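Long-range contact in pseudopodium-enriched atypical kinase 1 (PDB 6BHC), which is a pseudokinase that probably acts as a dimerising scaffold in tyrosine-kinase signalling rather than as an efficient catalyst: residues R21-C35 / Q379-F393. The protein carries 1 engineered substitution. Residues are numbered along the deposited sequence; the frame is centred on the assembly and turned at random.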
ATOM      1  N   ARG A  21      -5.338  17.113   7.004  1.00 35.87           N
ATOM      2  CA  ARG A  21      -4.932  16.609   8.310  1.00 34.90           C
ATOM      3  C   ARG A  21      -5.931  15.587   8.839  1.00 36.47           C
ATOM      4  O   ARG A  21      -5.542  14.580   9.442  1.00 33.38           O
ATOM      5  CB  ARG A  21      -4.781  17.777   9.281  1.00 36.93           C
ATOM      6  CG  ARG A  21      -4.309  17.409  10.674  1.00 51.21           C
ATOM      7  CD  ARG A  21      -4.110  18.676  11.483  1.00 58.81           C
ATOM      8  NE  ARG A  21      -3.210  19.597  10.794  1.00 60.54           N
ATOM      9  CZ  ARG A  21      -3.273  20.920  10.889  1.00 54.45           C
ATOM     10  NH1 ARG A  21      -2.409  21.675  10.224  1.00 40.53           N
ATOM     11  NH2 ARG A  21      -4.207  21.491  11.639  1.00 58.26           N
ATOM     12  N   SER A  22      -7.226  15.828   8.616  1.00 32.41           N
ATOM     13  CA  SER A  22      -8.238  14.878   9.059  1.00 38.32           C
ATOM     14  C   SER A  22      -8.222  13.607   8.219  1.00 37.55           C
ATOM     15  O   SER A  22      -8.477  12.517   8.745  1.00 32.38           O
ATOM     16  CB  SER A  22      -9.622  15.530   9.016  1.00 50.41           C
ATOM     17  OG  SER A  22     -10.626  14.628   9.448  1.00 66.38           O
ATOM     18  N   LEU A  23      -7.931  13.725   6.920  1.00 28.94           N
ATOM     19  CA  LEU A  23      -7.886  12.548   6.057  1.00 33.51           C
ATOM     20  C   LEU A  23      -6.757  11.611   6.463  1.00 30.19           C
ATOM     21  O   LEU A  23      -6.956  10.396   6.575  1.00 27.49           O
ATOM     22  CB  LEU A  23      -7.733  12.973   4.596  1.00 38.33           C
ATOM     23  CG  LEU A  23      -8.957  13.592   3.922  1.00 40.59           C
ATOM     24  CD1 LEU A  23      -8.602  14.083   2.529  1.00 38.35           C
ATOM     25  CD2 LEU A  23     -10.098  12.589   3.865  1.00 42.17           C
ATOM     26  N   HIS A  24      -5.559  12.157   6.682  1.00 34.03           N
ATOM     27  CA  HIS A  24      -4.432  11.325   7.091  1.00 31.92           C
ATOM     28  C   HIS A  24      -4.687  10.679   8.445  1.00 33.28           C
ATOM     29  O   HIS A  24      -4.381   9.498   8.645  1.00 42.34           O
ATOM     30  CB  HIS A  24      -3.150  12.154   7.128  1.00 26.75           C
ATOM     31  CG  HIS A  24      -2.462  12.263   5.803  1.00 32.89           C
ATOM     32  ND1 HIS A  24      -1.791  13.399   5.403  1.00 49.18           N
ATOM     33  CD2 HIS A  24      -2.337  11.374   4.789  1.00 38.24           C
ATOM     34  CE1 HIS A  24      -1.287  13.206   4.197  1.00 46.00           C
ATOM     35  NE2 HIS A  24      -1.603  11.986   3.802  1.00 43.47           N
ATOM     36  N   THR A  25      -5.253  11.438   9.383  1.00 32.18           N
ATOM     37  CA  THR A  25      -5.496  10.911  10.722  1.00 27.11           C
ATOM     38  C   THR A  25      -6.509   9.772  10.689  1.00 28.05           C
ATOM     39  O   THR A  25      -6.290   8.714  11.288  1.00 38.82           O
ATOM     40  CB  THR A  25      -5.968  12.034  11.644  1.00 30.53           C
ATOM     41  OG1 THR A  25      -4.942  13.030  11.746  1.00 46.63           O
ATOM     42  CG2 THR A  25      -6.280  11.495  13.030  1.00 26.70           C
ATOM     43  N   ASP A  26      -7.626   9.971   9.983  1.00 28.52           N
ATOM     44  CA  ASP A  26      -8.627   8.914   9.881  1.00 27.26           C
ATOM     45  C   ASP A  26      -8.100   7.711   9.108  1.00 30.37           C
ATOM     46  O   ASP A  26      -8.462   6.571   9.419  1.00 28.40           O
ATOM     47  CB  ASP A  26      -9.898   9.452   9.223  1.00 28.81           C
ATOM     48  CG  ASP A  26     -10.534  10.580  10.016  1.00 73.49           C
ATOM     49  OD1 ASP A  26     -10.282  10.668  11.236  1.00 69.73           O
ATOM     50  OD2 ASP A  26     -11.291  11.373   9.417  1.00 74.73           O
ATOM     51  N   ALA A  27      -7.245   7.939   8.108  1.00 28.90           N
ATOM     52  CA  ALA A  27      -6.692   6.827   7.343  1.00 26.60           C
ATOM     53  C   ALA A  27      -5.725   6.004   8.185  1.00 28.20           C
ATOM     54  O   ALA A  27      -5.764   4.768   8.161  1.00 26.36           O
ATOM     55  CB  ALA A  27      -6.002   7.346   6.082  1.00 26.78           C
ATOM     56  N   LEU A  28      -4.847   6.671   8.940  1.00 27.24           N
ATOM     57  CA  LEU A  28      -3.884   5.947   9.766  1.00 24.17           C
ATOM     58  C   LEU A  28      -4.572   5.149  10.864  1.00 26.05           C
ATOM     59  O   LEU A  28      -4.095   4.072  11.240  1.00 35.83           O
ATOM     60  CB  LEU A  28      -2.868   6.917  10.369  1.00 24.73           C
ATOM     61  CG  LEU A  28      -1.755   7.413   9.444  1.00 32.38           C
ATOM     62  CD1 LEU A  28      -0.874   8.417  10.164  1.00 41.14           C
ATOM     63  CD2 LEU A  28      -0.923   6.246   8.930  1.00 31.55           C
ATOM     64  N   LYS A  29      -5.688   5.657  11.395  1.00 28.49           N
ATOM     65  CA  LYS A  29      -6.462   4.879  12.355  1.00 31.23           C
ATOM     66  C   LYS A  29      -7.050   3.634  11.704  1.00 30.69           C
ATOM     67  O   LYS A  29      -7.081   2.561  12.319  1.00 25.62           O
ATOM     68  CB  LYS A  29      -7.568   5.739  12.965  1.00 27.78           C
ATOM     69  CG  LYS A  29      -7.061   6.832  13.887  1.00 30.82           C
ATOM     70  CD  LYS A  29      -8.201   7.686  14.407  1.00 33.81           C
ATOM     71  CE  LYS A  29      -7.688   8.776  15.330  1.00 33.73           C
ATOM     72  NZ  LYS A  29      -8.767   9.728  15.708  1.00 45.34           N
ATOM     73  N   LYS A  30      -7.515   3.755  10.459  1.00 25.71           N
ATOM     74  CA  LYS A  30      -8.044   2.592   9.755  1.00 31.02           C
ATOM     75  C   LYS A  30      -6.934   1.602   9.421  1.00 32.04           C
ATOM     76  O   LYS A  30      -7.135   0.385   9.500  1.00 26.26           O
ATOM     77  CB  LYS A  30      -8.780   3.037   8.490  1.00 27.87           C
ATOM     78  CG  LYS A  30      -9.440   1.907   7.715  1.00 52.57           C
ATOM     79  CD  LYS A  30     -10.188   2.436   6.499  1.00 58.83           C
ATOM     80  CE  LYS A  30     -10.793   1.307   5.677  1.00 63.54           C
ATOM     81  NZ  LYS A  30     -11.518   1.819   4.479  1.00 68.42           N
ATOM     82  N   LEU A  31      -5.754   2.107   9.051  1.00 25.15           N
ATOM     83  CA  LEU A  31      -4.621   1.226   8.789  1.00 25.31           C
ATOM     84  C   LEU A  31      -4.175   0.508  10.057  1.00 31.11           C
ATOM     85  O   LEU A  31      -3.812  -0.673  10.014  1.00 28.80           O
ATOM     86  CB  LEU A  31      -3.463   2.024   8.190  1.00 29.54           C
ATOM     87  CG  LEU A  31      -3.674   2.594   6.787  1.00 29.98           C
ATOM     88  CD1 LEU A  31      -2.561   3.569   6.428  1.00 27.94           C
ATOM     89  CD2 LEU A  31      -3.753   1.472   5.764  1.00 31.54           C
ATOM     90  N   ALA A  32      -4.198   1.205  11.196  1.00 25.09           N
ATOM     91  CA  ALA A  32      -3.807   0.574  12.452  1.00 32.98           C
ATOM     92  C   ALA A  32      -4.794  -0.515  12.851  1.00 26.54           C
ATOM     93  O   ALA A  32      -4.391  -1.585  13.323  1.00 30.12           O
ATOM     94  CB  ALA A  32      -3.691   1.625  13.557  1.00 22.33           C
ATOM     95  N   VAL A  33      -6.092  -0.263  12.664  1.00 27.84           N
ATOM     96  CA  VAL A  33      -7.101  -1.266  12.988  1.00 25.03           C
ATOM     97  C   VAL A  33      -6.993  -2.457  12.043  1.00 40.53           C
ATOM     98  O   VAL A  33      -7.151  -3.613  12.456  1.00 35.08           O
ATOM     99  CB  VAL A  33      -8.506  -0.636  12.955  1.00 33.68           C
ATOM    100  CG1 VAL A  33      -9.582  -1.711  13.040  1.00 33.66           C
ATOM    101  CG2 VAL A  33      -8.662   0.363  14.090  1.00 35.70           C
ATOM    102  N   LYS A  34      -6.720  -2.200  10.761  1.00 30.35           N
ATOM    103  CA  LYS A  34      -6.554  -3.298   9.814  1.00 36.79           C
ATOM    104  C   LYS A  34      -5.323  -4.133  10.147  1.00 36.37           C
ATOM    105  O   LYS A  34      -5.358  -5.364  10.042  1.00 38.04           O
ATOM    106  CB  LYS A  34      -6.472  -2.758   8.387  1.00 41.46           C
ATOM    107  CG  LYS A  34      -7.786  -2.826   7.630  1.00 57.23           C
ATOM    108  CD  LYS A  34      -7.663  -2.212   6.247  1.00 70.54           C
ATOM    109  CE  LYS A  34      -8.896  -2.506   5.408  1.00 80.41           C
ATOM    110  NZ  LYS A  34     -10.150  -2.111   6.106  1.00 82.70           N
ATOM    111  N   CYS A  35      -4.228  -3.483  10.548  1.00 34.30           N
ATOM    112  CA  CYS A  35      -3.061  -4.228  11.011  1.00 30.51           C
ATOM    113  C   CYS A  35      -3.401  -5.062  12.238  1.00 38.07           C
ATOM    114  O   CYS A  35      -3.012  -6.232  12.330  1.00 35.48           O
ATOM    115  CB  CYS A  35      -1.909  -3.272  11.322  1.00 25.82           C
ATOM    116  SG  CYS A  35      -1.153  -2.488   9.885  1.00 35.44           S
ATOM    117  N   GLN A 379       2.531  20.514  15.382  1.00 28.54           N
ATOM    118  CA  GLN A 379       1.587  20.129  14.338  1.00 28.15           C
ATOM    119  C   GLN A 379       2.291  19.923  13.004  1.00 29.91           C
ATOM    120  O   GLN A 379       1.949  19.004  12.253  1.00 27.21           O
ATOM    121  CB  GLN A 379       0.484  21.179  14.207  1.00 27.53           C
ATOM    122  CG  GLN A 379      -0.645  20.773  13.270  1.00 27.05           C
ATOM    123  CD  GLN A 379      -1.420  19.574  13.780  1.00 35.28           C
ATOM    124  OE1 GLN A 379      -2.218  19.686  14.711  1.00 39.43           O
ATOM    125  NE2 GLN A 379      -1.187  18.416  13.172  1.00 37.10           N
ATOM    126  N   ASN A 380       3.274  20.772  12.688  1.00 20.25           N
ATOM    127  CA  ASN A 380       4.033  20.588  11.455  1.00 26.32           C
ATOM    128  C   ASN A 380       4.796  19.271  11.475  1.00 27.33           C
ATOM    129  O   ASN A 380       4.860  18.566  10.461  1.00 24.74           O
ATOM    130  CB  ASN A 380       4.991  21.760  11.241  1.00 21.65           C
ATOM    131  CG  ASN A 380       4.266  23.070  11.000  1.00 38.87           C
ATOM    132  OD1 ASN A 380       3.079  23.087  10.672  1.00 37.54           O
ATOM    133  ND2 ASN A 380       4.980  24.177  11.161  1.00 36.58           N
ATOM    134  N   TRP A 381       5.376  18.921  12.625  1.00 24.77           N
ATOM    135  CA  TRP A 381       6.066  17.640  12.742  1.00 30.25           C
ATOM    136  C   TRP A 381       5.105  16.476  12.526  1.00 24.28           C
ATOM    137  O   TRP A 381       5.445  15.501  11.849  1.00 25.75           O
ATOM    138  CB  TRP A 381       6.747  17.533  14.107  1.00 26.62           C
ATOM    139  CG  TRP A 381       7.507  16.255  14.297  1.00 25.87           C
ATOM    140  CD1 TRP A 381       8.829  16.041  14.035  1.00 25.67           C
ATOM    141  CD2 TRP A 381       6.988  15.012  14.784  1.00 24.06           C
ATOM    142  NE1 TRP A 381       9.166  14.743  14.334  1.00 19.79           N
ATOM    143  CE2 TRP A 381       8.053  14.090  14.794  1.00 19.65           C
ATOM    144  CE3 TRP A 381       5.726  14.589  15.215  1.00 28.68           C
ATOM    145  CZ2 TRP A 381       7.894  12.773  15.215  1.00 19.22           C
ATOM    146  CZ3 TRP A 381       5.571  13.281  15.632  1.00 21.76           C
ATOM    147  CH2 TRP A 381       6.648  12.388  15.628  1.00 16.56           C
ATOM    148  N   LEU A 382       3.897  16.568  13.088  1.00 26.81           N
ATOM    149  CA  LEU A 382       2.910  15.504  12.921  1.00 28.01           C
ATOM    150  C   LEU A 382       2.496  15.356  11.461  1.00 27.38           C
ATOM    151  O   LEU A 382       2.418  14.239  10.935  1.00 26.45           O
ATOM    152  CB  LEU A 382       1.687  15.779  13.794  1.00 29.41           C
ATOM    153  CG  LEU A 382       1.719  15.244  15.223  1.00 42.35           C
ATOM    154  CD1 LEU A 382       0.504  15.724  16.001  1.00 46.20           C
ATOM    155  CD2 LEU A 382       1.783  13.725  15.215  1.00 42.80           C
ATOM    156  N   ASP A 383       2.221  16.478  10.794  1.00 20.35           N
ATOM    157  CA  ASP A 383       1.750  16.420   9.413  1.00 29.39           C
ATOM    158  C   ASP A 383       2.796  15.801   8.493  1.00 26.49           C
ATOM    159  O   ASP A 383       2.458  15.035   7.584  1.00 28.59           O
ATOM    160  CB  ASP A 383       1.365  17.820   8.934  1.00 34.19           C
ATOM    161  CG  ASP A 383       0.217  18.416   9.732  1.00 41.68           C
ATOM    162  OD1 ASP A 383      -0.582  17.638  10.296  1.00 41.70           O
ATOM    163  OD2 ASP A 383       0.111  19.659   9.793  1.00 49.76           O
ATOM    164  N   ILE A 384       4.073  16.112   8.722  1.00 22.20           N
ATOM    165  CA  ILE A 384       5.135  15.556   7.890  1.00 22.23           C
ATOM    166  C   ILE A 384       5.316  14.069   8.169  1.00 29.23           C
ATOM    167  O   ILE A 384       5.443  13.262   7.240  1.00 25.56           O
ATOM    168  CB  ILE A 384       6.443  16.337   8.108  1.00 30.49           C
ATOM    169  CG1 ILE A 384       6.291  17.775   7.608  1.00 37.55           C
ATOM    170  CG2 ILE A 384       7.607  15.645   7.415  1.00 29.78           C
ATOM    171  CD1 ILE A 384       7.534  18.621   7.789  1.00 36.46           C
ATOM    172  N   LYS A 385       5.328  13.681   9.447  1.00 31.40           N
ATOM    173  CA  LYS A 385       5.523  12.276   9.792  1.00 27.97           C
ATOM    174  C   LYS A 385       4.357  11.418   9.319  1.00 21.12           C
ATOM    175  O   LYS A 385       4.559  10.286   8.866  1.00 22.55           O
ATOM    176  CB  LYS A 385       5.723  12.126  11.300  1.00 25.68           C
ATOM    177  CG  LYS A 385       7.037  12.694  11.806  1.00 43.15           C
ATOM    178  CD  LYS A 385       8.214  11.797  11.447  1.00 46.56           C
ATOM    179  CE  LYS A 385       8.132  10.468  12.183  1.00 50.16           C
ATOM    180  NZ  LYS A 385       9.320   9.606  11.928  1.00 52.84           N
ATOM    181  N   ARG A 386       3.129  11.937   9.415  1.00 18.73           N
ATOM    182  CA  ARG A 386       1.980  11.190   8.914  1.00 24.09           C
ATOM    183  C   ARG A 386       2.058  11.017   7.403  1.00 30.24           C
ATOM    184  O   ARG A 386       1.681   9.967   6.868  1.00 23.92           O
ATOM    185  CB  ARG A 386       0.678  11.890   9.305  1.00 21.54           C
ATOM    186  CG  ARG A 386       0.356  11.836  10.787  1.00 27.88           C
ATOM    187  CD  ARG A 386      -1.098  12.204  11.031  1.00 30.76           C
ATOM    188  NE  ARG A 386      -1.463  12.125  12.441  1.00 32.01           N
ATOM    189  CZ  ARG A 386      -1.725  13.179  13.207  1.00 35.64           C
ATOM    190  NH1 ARG A 386      -1.669  14.402  12.696  1.00 35.63           N
ATOM    191  NH2 ARG A 386      -2.051  13.012  14.480  1.00 36.59           N
ATOM    192  N   THR A 387       2.545  12.041   6.700  1.00 20.57           N
ATOM    193  CA  THR A 387       2.704  11.941   5.253  1.00 23.70           C
ATOM    194  C   THR A 387       3.758  10.904   4.886  1.00 23.51           C
ATOM    195  O   THR A 387       3.550  10.093   3.977  1.00 21.99           O
ATOM    196  CB  THR A 387       3.068  13.308   4.671  1.00 28.02           C
ATOM    197  OG1 THR A 387       2.041  14.253   4.995  1.00 30.21           O
ATOM    198  CG2 THR A 387       3.217  13.228   3.161  1.00 30.75           C
ATOM    199  N   LEU A 388       4.892  10.909   5.591  1.00 24.87           N
ATOM    200  CA  LEU A 388       5.951   9.945   5.310  1.00 29.39           C
ATOM    201  C   LEU A 388       5.475   8.516   5.547  1.00 28.09           C
ATOM    202  O   LEU A 388       5.711   7.627   4.720  1.00 25.79           O
ATOM    203  CB  LEU A 388       7.178  10.254   6.168  1.00 22.08           C
ATOM    204  CG  LEU A 388       7.917  11.547   5.821  1.00 27.85           C
ATOM    205  CD1 LEU A 388       9.026  11.821   6.827  1.00 26.81           C
ATOM    206  CD2 LEU A 388       8.476  11.467   4.411  1.00 25.04           C
ATOM    207  N   LEU A 389       4.799   8.278   6.673  1.00 25.92           N
ATOM    208  CA  LEU A 389       4.320   6.931   6.968  1.00 28.70           C
ATOM    209  C   LEU A 389       3.271   6.485   5.957  1.00 30.52           C
ATOM    210  O   LEU A 389       3.256   5.318   5.545  1.00 23.78           O
ATOM    211  CB  LEU A 389       3.758   6.871   8.388  1.00 19.61           C
ATOM    212  CG  LEU A 389       3.291   5.484   8.842  1.00 25.35           C
ATOM    213  CD1 LEU A 389       4.434   4.483   8.765  1.00 30.28           C
ATOM    214  CD2 LEU A 389       2.722   5.541  10.249  1.00 17.90           C
ATOM    215  N   MET A 390       2.389   7.398   5.543  1.00 25.54           N
ATOM    216  CA  MET A 390       1.389   7.050   4.539  1.00 24.64           C
ATOM    217  C   MET A 390       2.049   6.659   3.223  1.00 25.87           C
ATOM    218  O   MET A 390       1.611   5.716   2.555  1.00 29.97           O
ATOM    219  CB  MET A 390       0.425   8.217   4.329  1.00 25.42           C
ATOM    220  CG  MET A 390      -0.800   7.871   3.497  1.00 31.98           C
ATOM    221  SD  MET A 390      -1.916   6.746   4.357  1.00 42.62           S
ATOM    222  CE  MET A 390      -2.307   7.713   5.812  1.00 35.52           C
ATOM    223  N   ILE A 391       3.106   7.376   2.835  1.00 28.17           N
ATOM    224  CA  ILE A 391       3.849   7.025   1.628  1.00 30.09           C
ATOM    225  C   ILE A 391       4.474   5.643   1.773  1.00 31.18           C
ATOM    226  O   ILE A 391       4.484   4.848   0.825  1.00 32.57           O
ATOM    227  CB  ILE A 391       4.908   8.103   1.327  1.00 31.72           C
ATOM    228  CG1 ILE A 391       4.232   9.419   0.933  1.00 34.59           C
ATOM    229  CG2 ILE A 391       5.864   7.639   0.236  1.00 20.18           C
ATOM    230  CD1 ILE A 391       5.189  10.589   0.821  1.00 27.05           C
ATOM    231  N   LYS A 392       4.990   5.330   2.965  1.00 27.28           N
ATOM    232  CA  LYS A 392       5.620   4.032   3.191  1.00 27.96           C
ATOM    233  C   LYS A 392       4.633   2.890   2.981  1.00 25.25           C
ATOM    234  O   LYS A 392       4.965   1.882   2.347  1.00 29.96           O
ATOM    235  CB  LYS A 392       6.211   3.976   4.599  1.00 32.51           C
ATOM    236  CG  LYS A 392       6.908   2.665   4.937  1.00 49.80           C
ATOM    237  CD  LYS A 392       7.266   2.604   6.416  1.00 64.90           C
ATOM    238  CE  LYS A 392       8.024   1.332   6.761  1.00 71.56           C
ATOM    239  NZ  LYS A 392       9.360   1.284   6.110  1.00 71.26           N
ATOM    240  N   PHE A 393       3.413   3.028   3.508  1.00 22.13           N
ATOM    241  CA  PHE A 393       2.405   1.993   3.304  1.00 23.29           C
ATOM    242  C   PHE A 393       2.024   1.878   1.835  1.00 21.85           C
ATOM    243  O   PHE A 393       1.827   0.770   1.322  1.00 25.02           O
ATOM    244  CB  PHE A 393       1.167   2.281   4.155  1.00 26.74           C
ATOM    245  CG  PHE A 393       1.244   1.725   5.547  1.00 28.68           C
ATOM    246  CD1 PHE A 393       0.832   0.428   5.813  1.00 31.95           C
ATOM    247  CD2 PHE A 393       1.726   2.499   6.591  1.00 29.76           C
ATOM    248  CE1 PHE A 393       0.900  -0.087   7.096  1.00 34.10           C
ATOM    249  CE2 PHE A 393       1.796   1.990   7.875  1.00 34.92           C
ATOM    250  CZ  PHE A 393       1.384   0.695   8.128  1.00 24.47           C
TER
HETATM  251  O   HOH W   1      -0.836  15.029   7.312  1.00 40.66           O
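Met390 overlaps His24, Ala27, Leu28 and Leu31 at once, a worked example of knobs-into-holes packing between helices. Its chain starts anti to the backbone N (chi1 -169°) and then bends at chi2 and chi3, which brings Met390 CE to 3.7 Å from both Ala27 CB and Leu28 CG, while SD lies against Leu31 CD1. Leu28 also sends CD1 along the aliphatic part of Arg386, 3.7 Å from its CG. Over one face of the Arg386 guanidinium sits Thr25 OG1, 3.5 Å from CZ, but that hydroxyl gives its hydrogen to Arg21 O, and Arg386 NE instead donates to Leu415 O. The Arg21 guanidinium runs nearly parallel to the Asp383 carboxylate (4° apart) but offset from its plane; NH1 meets OD2 on the syn side at 3.3 Å in a salt bridge. The Gln379 amide stacks on that guanidinium, with CG over its centre, and NE2 donates to Asp383 OD1 at 3.0 Å from above the carboxylate plane. A water bonded to His24 ND1 weakly reaches Asp383 O, and the His24 ring meets His24 of the second subunit. Helices 16-39 and 371-396, crossing at 50°, pack with helices 406-417 and 420-430 in a helical bundle at the dimer interface.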